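Local coordinates for GTPase-activating protein skywalker (Drosophila melanogaster, PDB 5HJQ), which stimulates GTP hydrolysis by Rab35 to regulate synaptic vesicle protein recycling through endosomes, and binds phosphoinositides through its TBC domain, the part seen here, at residues 291-294 with 295-299; 298-301 with 302-306. One frame throughout, in Å; residues are numbered along the deposited sequence.

Interaction 1: 291-294 with 295-299; sequences MDCY and FHEGI
Met-291 and Phe-295, one helical turn apart, both place CG anti to the carbonyl carbon (chi1 -74° for the methionine), whereas Tyr-294 swings its ring anti to the backbone N, and the three groups gather along one flank of the last turns of helix 284-297. The methionine chain bends at chi2 (-53°), which brings SD beside the phenylalanine, 4.5 Å from the ring centroid and oblique to its normal. This is a Met-aromatic contact, backed by Met-291 CB, which lies 3.8 Å from Phe-295 CE2. Against the same ring comes the tyrosine: Tyr-294 CD2 sits 3.5 Å from Phe-295 CD1, and with the two planes inclined at 55° the pair is neither stacked nor edge-to-face. Further round the tyrosine, the CA of Ile-299 meets the ring edge at CE1. The backbone beneath shows how such a helix ends. Phe-295 N still makes the regular bond to Met-291 O, but Cys-293 O takes two donors, Glu-297 N at 2.8 Å, nearly in line with the carbonyl, and His-296 N at 3.0 Å, from above the carbonyl plane. Gly-298 N then closes weakly on Tyr-294 O, and its positive phi brings the chain out of the helix; a side chain here would collide with the preceding carbonyl oxygen, a conformation that suits glycine. The polar ends are satisfied elsewhere: Tyr-294 OH bonds to Phe-228 O, His-296 to Gln-123 and Lys-94 O, and Glu-297 OE1 forms a salt bridge with Arg-102 of the inositol phosphate pocket. The chemistry is thus divided, with sulfur and rings packed on one flank while the carboxylate of Glu-297 reaches the basic site, where it probably tempers the positive charge and helps to orient Arg-102.

Interaction 2: 298-301 with 302-306; sequences GIKV and LYRVA. With I3P (D-myo-inositol-1,4,5-triphosphate), chain B.
Lys-300 and Arg-304, one turn apart, converge on O52 of the 5-phosphate of inositol trisphosphate. Lys-300 NZ donates to O52 over 2.8 Å, although the position of NZ is somewhat uncertain, and Arg-304 NH2 reaches the same oxygen in a longer bond of 3.3 Å at 162°. The inositol hydroxyl O6 lies at the guanidinium edge, in its plane, 3.1 Å from NH2. The two chains cross, with Lys-300 CE 3.5 Å from Arg-304 NH2, and the shared phosphate probably compensates their charges. In the second shell, Arg-304 NH1 bonds to the carbonyls of Ala-354 and Ile-357, which fixes the turn of the guanidinium, while Arg-304 N bonds to Lys-300 O, the helical bond that keeps the two side chains one turn apart on the same side. Behind them Tyr-303 leans on Ile-299: CD1 of the isoleucine, at the end of a chain fully extended from N (chi1 -164°, chi2 -177°), comes within 3.7 Å of Tyr-303 CE1, and Ile-299 C lies over one ring face. Were Tyr-303 replaced by an alanine, Ile-299 would probably lose this cover and a gap would open toward Thr-239 and Val-243 of helix 233-250. Lys-98, Arg-102 and Arg-358 also bond the ligand, completing a cluster of lysines and arginines of the kind that characterises phosphoinositide-binding pockets.

In the fold
Interactions 1 and 2 are consecutive along the chain and share Gly-298 and Ile-299: the first closes helix 284-297, the second opens helix 300-317, and their centres are 8 Å apart. Each centre lies about 8 Å from the centre of this all-helical TBC domain. The helices also meet beyond the joint, for Tyr-294 CE1 packs 3.7 Å from Leu-302 CD1 and Val-301 CG2 rests near Cys-293 O. The short connection therefore places Glu-297 from one helix beside Lys-300 and Arg-304 from the next, forming one part of an inositol phosphate pocket that Lys-98 and Arg-102 of helix 94-103 and residues 358-362 complete.

Interaction 1: 291-294 with 295-299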
loop_
_atom_site.group_PDB
_atom_site.type_symbol
_atom_site.label_atom_id
_atom_site.label_comp_id
_atom_site.label_asym_id
_atom_site.label_seq_id
_atom_site.Cartn_x
_atom_site.Cartn_y
_atom_site.Cartn_z
ATOM N N MET A 291 -5.408 3.725 -0.948
ATOM C CA MET A 291 -4.778 4.433 0.164
ATOM C C MET A 291 -5.797 5.132 1.059
ATOM O O MET A 291 -5.616 5.184 2.278
ATOM C CB MET A 291 -3.761 5.449 -0.357
ATOM C CG MET A 291 -2.470 4.818 -0.879
ATOM S SD MET A 291 -1.674 3.705 0.304
ATOM C CE MET A 291 -1.960 2.126 -0.486
ATOM N N ASP A 292 -6.860 5.660 0.453
ATOM C CA ASP A 292 -7.945 6.302 1.198
ATOM C C ASP A 292 -8.478 5.416 2.318
ATOM O O ASP A 292 -8.606 5.852 3.463
ATOM C CB ASP A 292 -9.101 6.682 0.265
ATOM C CG ASP A 292 -8.774 7.864 -0.626
ATOM O OD1 ASP A 292 -7.874 8.655 -0.268
ATOM O OD2 ASP A 292 -9.423 8.002 -1.686
ATOM N N CYS A 293 -8.793 4.171 1.977
ATOM C CA CYS A 293 -9.328 3.228 2.950
ATOM C C CYS A 293 -8.227 2.649 3.831
ATOM O O CYS A 293 -8.421 2.443 5.031
ATOM C CB CYS A 293 -10.082 2.106 2.236
ATOM S SG CYS A 293 -11.448 2.691 1.196
ATOM N N TYR A 294 -7.069 2.404 3.223
ATOM C CA TYR A 294 -5.919 1.823 3.911
ATOM C C TYR A 294 -5.461 2.659 5.103
ATOM O O TYR A 294 -5.172 2.115 6.171
ATOM C CB TYR A 294 -4.766 1.641 2.921
ATOM C CG TYR A 294 -3.413 1.352 3.541
ATOM C CD1 TYR A 294 -3.098 0.083 4.010
ATOM C CD2 TYR A 294 -2.443 2.346 3.634
ATOM C CE1 TYR A 294 -1.867 -0.187 4.567
ATOM C CE2 TYR A 294 -1.204 2.084 4.194
ATOM C CZ TYR A 294 -0.923 0.807 4.652
ATOM O OH TYR A 294 0.300 0.514 5.212
ATOM N N PHE A 295 -5.411 3.978 4.923
ATOM C CA PHE A 295 -4.970 4.884 5.985
ATOM C C PHE A 295 -5.963 4.933 7.145
ATOM O O PHE A 295 -5.685 5.533 8.185
ATOM C CB PHE A 295 -4.755 6.301 5.439
ATOM C CG PHE A 295 -3.565 6.429 4.531
ATOM C CD1 PHE A 295 -2.422 5.686 4.762
ATOM C CD2 PHE A 295 -3.594 7.287 3.443
ATOM C CE1 PHE A 295 -1.325 5.797 3.930
ATOM C CE2 PHE A 295 -2.498 7.400 2.603
ATOM C CZ PHE A 295 -1.364 6.650 2.847
ATOM N N HIS A 296 -7.120 4.304 6.960
ATOM C CA HIS A 296 -8.155 4.278 7.987
ATOM C C HIS A 296 -8.291 2.890 8.608
ATOM O O HIS A 296 -8.383 2.751 9.828
ATOM C CB HIS A 296 -9.493 4.723 7.395
ATOM C CG HIS A 296 -10.590 4.867 8.407
ATOM N ND1 HIS A 296 -10.473 5.670 9.520
ATOM C CD2 HIS A 296 -11.823 4.315 8.466
ATOM C CE1 HIS A 296 -11.587 5.600 10.229
ATOM N NE2 HIS A 296 -12.423 4.785 9.610
ATOM N N GLU A 297 -8.299 1.866 7.759
ATOM C CA GLU A 297 -8.535 0.496 8.203
ATOM C C GLU A 297 -7.242 -0.254 8.497
ATOM O O GLU A 297 -7.150 -0.978 9.488
ATOM C CB GLU A 297 -9.341 -0.269 7.153
ATOM C CG GLU A 297 -10.614 0.434 6.715
ATOM C CD GLU A 297 -11.480 -0.441 5.832
ATOM O OE1 GLU A 297 -11.717 -1.613 6.204
ATOM O OE2 GLU A 297 -11.924 0.044 4.767
ATOM N N GLY A 298 -6.249 -0.090 7.632
ATOM C CA GLY A 298 -4.982 -0.772 7.813
ATOM C C GLY A 298 -4.674 -1.746 6.696
ATOM O O GLY A 298 -5.244 -1.655 5.611
ATOM N N ILE A 299 -3.790 -2.700 6.977
ATOM C CA ILE A 299 -3.228 -3.579 5.953
ATOM C C ILE A 299 -4.233 -4.601 5.411
ATOM O O ILE A 299 -4.005 -5.215 4.368
ATOM C CB ILE A 299 -1.991 -4.334 6.501
ATOM C CG1 ILE A 299 -1.157 -4.935 5.362
ATOM C CG2 ILE A 299 -2.410 -5.397 7.506
ATOM C CD1 ILE A 299 0.028 -5.749 5.833
#

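Interaction 2: 298-301 with 302-306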
loop_
_atom_site.group_PDB
_atom_site.type_symbol
_atom_site.label_atom_id
_atom_site.label_comp_id
_atom_site.label_asym_id
_atom_site.label_seq_id
_atom_site.Cartn_x
_atom_site.Cartn_y
_atom_site.Cartn_z
ATOM N N GLY A 298 -6.249 -0.090 7.632
ATOM C CA GLY A 298 -4.982 -0.772 7.813
ATOM C C GLY A 298 -4.674 -1.746 6.696
ATOM O O GLY A 298 -5.244 -1.655 5.611
ATOM N N ILE A 299 -3.790 -2.700 6.977
ATOM C CA ILE A 299 -3.228 -3.579 5.953
ATOM C C ILE A 299 -4.233 -4.601 5.411
ATOM O O ILE A 299 -4.005 -5.215 4.368
ATOM C CB ILE A 299 -1.991 -4.334 6.501
ATOM C CG1 ILE A 299 -1.157 -4.935 5.362
ATOM C CG2 ILE A 299 -2.410 -5.397 7.506
ATOM C CD1 ILE A 299 0.028 -5.749 5.833
ATOM N N LYS A 300 -5.342 -4.787 6.117
ATOM C CA LYS A 300 -6.352 -5.748 5.689
ATOM C C LYS A 300 -6.954 -5.359 4.345
ATOM O O LYS A 300 -7.285 -6.225 3.530
ATOM C CB LYS A 300 -7.454 -5.882 6.736
ATOM C CG LYS A 300 -8.450 -6.985 6.421
ATOM C CD LYS A 300 -9.361 -7.261 7.598
ATOM C CE LYS A 300 -10.736 -7.694 7.129
ATOM N NZ LYS A 300 -11.660 -7.965 8.266
ATOM N N VAL A 301 -7.082 -4.052 4.123
ATOM C CA VAL A 301 -7.535 -3.518 2.847
ATOM C C VAL A 301 -6.648 -4.042 1.726
ATOM O O VAL A 301 -7.133 -4.413 0.659
ATOM C CB VAL A 301 -7.529 -1.964 2.843
ATOM C CG1 VAL A 301 -7.686 -1.421 1.428
ATOM C CG2 VAL A 301 -8.626 -1.425 3.750
ATOM N N LEU A 302 -5.346 -4.076 1.984
ATOM C CA LEU A 302 -4.386 -4.585 1.014
ATOM C C LEU A 302 -4.564 -6.086 0.800
ATOM O O LEU A 302 -4.401 -6.574 -0.316
ATOM C CB LEU A 302 -2.956 -4.280 1.461
ATOM C CG LEU A 302 -2.637 -2.790 1.620
ATOM C CD1 LEU A 302 -1.145 -2.566 1.842
ATOM C CD2 LEU A 302 -3.128 -1.993 0.418
ATOM N N TYR A 303 -4.888 -6.809 1.873
ATOM C CA TYR A 303 -5.174 -8.242 1.776
ATOM C C TYR A 303 -6.326 -8.469 0.809
ATOM O O TYR A 303 -6.244 -9.312 -0.082
ATOM C CB TYR A 303 -5.536 -8.850 3.137
ATOM C CG TYR A 303 -4.424 -8.921 4.165
ATOM C CD1 TYR A 303 -3.142 -8.476 3.878
ATOM C CD2 TYR A 303 -4.664 -9.449 5.430
ATOM C CE1 TYR A 303 -2.131 -8.546 4.824
ATOM C CE2 TYR A 303 -3.663 -9.526 6.380
ATOM C CZ TYR A 303 -2.398 -9.076 6.074
ATOM O OH TYR A 303 -1.406 -9.160 7.024
ATOM N N ARG A 304 -7.395 -7.699 0.999
ATOM C CA ARG A 304 -8.599 -7.811 0.185
ATOM C C ARG A 304 -8.313 -7.610 -1.299
ATOM O O ARG A 304 -8.741 -8.405 -2.132
ATOM C CB ARG A 304 -9.650 -6.796 0.639
ATOM C CG ARG A 304 -10.133 -6.952 2.070
ATOM C CD ARG A 304 -11.067 -5.799 2.448
ATOM N NE ARG A 304 -11.763 -6.040 3.707
ATOM C CZ ARG A 304 -12.847 -6.799 3.822
ATOM N NH1 ARG A 304 -13.359 -7.391 2.751
ATOM N NH2 ARG A 304 -13.415 -6.968 5.006
ATOM N N VAL A 305 -7.591 -6.541 -1.618
ATOM C CA VAL A 305 -7.293 -6.188 -3.003
ATOM C C VAL A 305 -6.437 -7.269 -3.664
ATOM O O VAL A 305 -6.553 -7.527 -4.863
ATOM C CB VAL A 305 -6.581 -4.817 -3.081
ATOM C CG1 VAL A 305 -6.251 -4.456 -4.519
ATOM C CG2 VAL A 305 -7.451 -3.740 -2.452
ATOM N N ALA A 306 -5.590 -7.910 -2.868
ATOM C CA ALA A 306 -4.764 -9.009 -3.348
ATOM C C ALA A 306 -5.635 -10.168 -3.828
ATOM O O ALA A 306 -5.385 -10.750 -4.883
ATOM C CB ALA A 306 -3.810 -9.468 -2.256
HETATM C C1 I3P B . -16.303 -8.948 8.833
HETATM C C2 I3P B . -16.900 -9.027 10.227
HETATM C C3 I3P B . -15.938 -8.525 11.305
HETATM C C4 I3P B . -14.936 -7.442 10.905
HETATM C C5 I3P B . -14.852 -7.006 9.446
HETATM C C6 I3P B . -15.984 -7.514 8.543
HETATM O O1 I3P B . -17.213 -9.411 7.818
HETATM O O2 I3P B . -18.056 -8.243 10.264
HETATM O O3 I3P B . -16.709 -8.026 12.395
HETATM O O4 I3P B . -13.630 -7.910 11.299
HETATM O O5 I3P B . -14.840 -5.599 9.404
HETATM O O6 I3P B . -15.599 -7.403 7.176
HETATM P P1 I3P B . -18.291 -10.566 8.112
HETATM O O11 I3P B . -19.375 -10.034 8.981
HETATM O O12 I3P B . -18.897 -11.008 6.799
HETATM O O13 I3P B . -17.616 -11.778 8.781
HETATM P P4 I3P B . -12.888 -7.146 12.502
HETATM O O41 I3P B . -13.821 -6.114 13.089
HETATM O O42 I3P B . -11.635 -6.458 11.959
HETATM O O43 I3P B . -12.486 -8.167 13.592
HETATM P P5 I3P B . -14.162 -4.865 8.187
HETATM O O51 I3P B . -13.956 -3.434 8.524
HETATM O O52 I3P B . -12.825 -5.498 7.895
HETATM O O53 I3P B . -15.037 -4.960 6.965
#